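Local coordinates for 14-3-3 protein (Cryptosporidium parvum, PDB 3EFZ) that probably binds phosphoserine-containing partner proteins and so takes part in cell regulation, as other members of the 14-3-3 family do, at residues B[130-135]-B[139-144]. Residues are numbered along the deposited sequence; the frame is centred on the assembly and turned at random. Where two conformers were deposited one is given.
Sequences DNLLMY and GARAFC
At the hairpin turn between helix 100-131 and helix 138-158 of the all-helical 14-3-3 fold, R141 of the second helix pins the loop at Y135. From the first turn of helix 138-158, the R141 side chain reaches across extended from CG to NE (chi2 -173°, chi3 -171°), bringing the edge of its guanidinium to the carbonyl of Y135. R141 NE donates to Y135 O at 2.7 Å, nearly along the C=O axis, with Y135 O 18° out of the guanidinium plane; R141 NH2 adds a weak bond to L133 O at 3.2 Å. One arginine thus holds Y135 O firmly and L133 O only weakly, while L133 CD1 lies over one guanidinium face, offset toward its rim. Beside this polar clasp, the Y135 ring turns one face to C144 SG, 4.3 Å from the ring centroid, a sulfur-aromatic contact, and A140 CB lies 3.9 Å from Y135 CD2. L132 extends the apolar seam, its CD1 3.8 Å from C144 CB. The Y135 hydroxyl hydrogen-bonds L52 O near the end of helix 32-54, and its side chain also touches L65. C144 packs on L52 too, and R141 touches R181, so the hairpin end packs against helices 32-54, 63-81 and 161-185.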
ATOM      1  N   ASP B 130      18.283  -6.171  12.958  1.00 36.69           N
ATOM      2  CA  ASP B 130      18.203  -6.291  14.420  0.50 37.10           C
ATOM      3  C   ASP B 130      17.491  -7.567  14.881  1.00 36.91           C
ATOM      4  O   ASP B 130      17.645  -7.986  16.028  1.00 36.75           O
ATOM      5  CB  ASP B 130      17.512  -5.063  15.038  0.50 36.89           C
ATOM      6  CG  ASP B 130      18.353  -3.797  14.944  0.50 37.68           C
ATOM      7  OD1 ASP B 130      19.601  -3.889  14.917  0.50 37.97           O
ATOM      8  OD2 ASP B 130      17.760  -2.696  14.905  0.50 39.25           O
ATOM      9  N   ASN B 131      16.719  -8.178  13.985  1.00 37.17           N
ATOM     10  CA  ASN B 131      15.880  -9.334  14.312  1.00 37.45           C
ATOM     11  C   ASN B 131      16.185 -10.601  13.528  1.00 37.58           C
ATOM     12  O   ASN B 131      15.588 -11.658  13.786  1.00 38.52           O
ATOM     13  CB  ASN B 131      14.402  -8.973  14.120  1.00 37.11           C
ATOM     14  CG  ASN B 131      13.909  -7.982  15.155  1.00 37.74           C
ATOM     15  OD1 ASN B 131      13.595  -8.367  16.284  1.00 38.78           O
ATOM     16  ND2 ASN B 131      13.829  -6.700  14.780  1.00 34.65           N
ATOM     17  N   LEU B 132      17.104 -10.498  12.578  1.00 36.97           N
ATOM     18  CA  LEU B 132      17.455 -11.606  11.710  1.00 36.54           C
ATOM     19  C   LEU B 132      17.693 -12.902  12.489  1.00 36.27           C
ATOM     20  O   LEU B 132      17.154 -13.955  12.145  1.00 35.25           O
ATOM     21  CB  LEU B 132      18.692 -11.246  10.873  1.00 36.53           C
ATOM     22  CG  LEU B 132      19.001 -12.199   9.726  1.00 36.94           C
ATOM     23  CD1 LEU B 132      17.801 -12.234   8.802  1.00 36.94           C
ATOM     24  CD2 LEU B 132      20.261 -11.752   8.991  1.00 36.88           C
ATOM     25  N   LEU B 133      18.479 -12.808  13.552  1.00 36.71           N
ATOM     26  CA  LEU B 133      18.889 -13.988  14.315  1.00 37.68           C
ATOM     27  C   LEU B 133      17.748 -14.652  15.092  1.00 38.04           C
ATOM     28  O   LEU B 133      17.825 -15.832  15.437  1.00 38.81           O
ATOM     29  CB  LEU B 133      20.056 -13.631  15.243  1.00 37.48           C
ATOM     30  CG  LEU B 133      21.482 -13.956  14.783  1.00 38.07           C
ATOM     31  CD1 LEU B 133      21.702 -13.784  13.287  1.00 37.87           C
ATOM     32  CD2 LEU B 133      22.526 -13.192  15.600  1.00 37.58           C
ATOM     33  N   MET B 134      16.693 -13.896  15.356  1.00 38.51           N
ATOM     34  CA  MET B 134      15.533 -14.408  16.084  1.00 38.90           C
ATOM     35  C   MET B 134      14.627 -15.253  15.173  1.00 39.04           C
ATOM     36  O   MET B 134      13.604 -15.763  15.617  1.00 38.82           O
ATOM     37  CB  MET B 134      14.761 -13.266  16.757  1.00 38.53           C
ATOM     38  N   TYR B 135      15.012 -15.385  13.902  1.00 38.67           N
ATOM     39  CA  TYR B 135      14.428 -16.385  13.012  1.00 38.75           C
ATOM     40  C   TYR B 135      15.326 -17.624  13.007  1.00 38.92           C
ATOM     41  O   TYR B 135      16.377 -17.614  12.381  1.00 38.44           O
ATOM     42  CB  TYR B 135      14.312 -15.843  11.585  1.00 38.63           C
ATOM     43  CG  TYR B 135      13.359 -14.686  11.441  1.00 38.52           C
ATOM     44  CD1 TYR B 135      13.823 -13.361  11.432  1.00 39.14           C
ATOM     45  CD2 TYR B 135      11.998 -14.908  11.299  1.00 37.47           C
ATOM     46  CE1 TYR B 135      12.942 -12.290  11.301  1.00 37.69           C
ATOM     47  CE2 TYR B 135      11.104 -13.849  11.163  1.00 38.22           C
ATOM     48  CZ  TYR B 135      11.584 -12.547  11.156  1.00 38.80           C
ATOM     49  OH  TYR B 135      10.701 -11.509  11.023  1.00 38.97           O
ATOM     50  N   GLY B 139      14.998 -21.008   6.093  1.00 38.94           N
ATOM     51  CA  GLY B 139      14.175 -20.414   5.043  1.00 38.22           C
ATOM     52  C   GLY B 139      13.786 -18.972   5.327  1.00 37.28           C
ATOM     53  O   GLY B 139      13.884 -18.133   4.445  1.00 37.52           O
ATOM     54  N   ALA B 140      13.349 -18.687   6.555  1.00 36.79           N
ATOM     55  CA  ALA B 140      12.958 -17.326   6.963  1.00 36.47           C
ATOM     56  C   ALA B 140      14.096 -16.306   6.939  1.00 36.42           C
ATOM     57  O   ALA B 140      13.867 -15.119   6.663  1.00 37.02           O
ATOM     58  CB  ALA B 140      12.306 -17.349   8.337  1.00 35.83           C
ATOM     59  N   ARG B 141      15.311 -16.751   7.269  1.00 36.36           N
ATOM     60  CA  ARG B 141      16.489 -15.872   7.211  1.00 35.49           C
ATOM     61  C   ARG B 141      16.815 -15.521   5.778  1.00 35.30           C
ATOM     62  O   ARG B 141      17.111 -14.374   5.482  1.00 35.62           O
ATOM     63  CB  ARG B 141      17.704 -16.503   7.892  1.00 34.62           C
ATOM     64  CG  ARG B 141      17.638 -16.465   9.391  1.00 33.75           C
ATOM     65  CD  ARG B 141      18.955 -16.950   9.990  1.00 32.27           C
ATOM     66  NE  ARG B 141      18.865 -17.139  11.428  1.00 31.02           N
ATOM     67  CZ  ARG B 141      19.885 -17.483  12.213  1.00 30.99           C
ATOM     68  NH1 ARG B 141      21.114 -17.658  11.702  1.00 32.36           N
ATOM     69  NH2 ARG B 141      19.677 -17.637  13.507  1.00 28.59           N
ATOM     70  N   ALA B 142      16.766 -16.511   4.890  1.00 35.46           N
ATOM     71  CA  ALA B 142      16.991 -16.276   3.466  1.00 35.63           C
ATOM     72  C   ALA B 142      15.907 -15.337   2.925  1.00 35.67           C
ATOM     73  O   ALA B 142      16.198 -14.446   2.141  1.00 35.38           O
ATOM     74  CB  ALA B 142      17.028 -17.611   2.687  1.00 35.78           C
ATOM     75  N   PHE B 143      14.670 -15.534   3.377  1.00 35.22           N
ATOM     76  CA  PHE B 143      13.559 -14.675   3.001  1.00 36.30           C
ATOM     77  C   PHE B 143      13.851 -13.189   3.291  1.00 35.88           C
ATOM     78  O   PHE B 143      13.651 -12.340   2.429  1.00 35.53           O
ATOM     79  CB  PHE B 143      12.268 -15.141   3.693  1.00 37.08           C
ATOM     80  CG  PHE B 143      11.071 -14.261   3.416  1.00 38.91           C
ATOM     81  CD1 PHE B 143      10.146 -14.613   2.444  1.00 41.91           C
ATOM     82  CD2 PHE B 143      10.874 -13.077   4.125  1.00 40.54           C
ATOM     83  CE1 PHE B 143       9.017 -13.801   2.187  1.00 42.14           C
ATOM     84  CE2 PHE B 143       9.761 -12.265   3.867  1.00 41.37           C
ATOM     85  CZ  PHE B 143       8.839 -12.631   2.898  1.00 40.61           C
ATOM     86  N   CYS B 144      14.294 -12.884   4.514  1.00 36.36           N
ATOM     87  CA  CYS B 144      14.650 -11.517   4.908  1.00 36.30           C
ATOM     88  C   CYS B 144      15.820 -10.910   4.104  1.00 36.45           C
ATOM     89  O   CYS B 144      15.822  -9.716   3.799  1.00 36.10           O
ATOM     90  CB  CYS B 144      14.978 -11.473   6.399  1.00 36.70           C
ATOM     91  SG  CYS B 144      13.622 -11.935   7.474  1.00 37.19           S
TER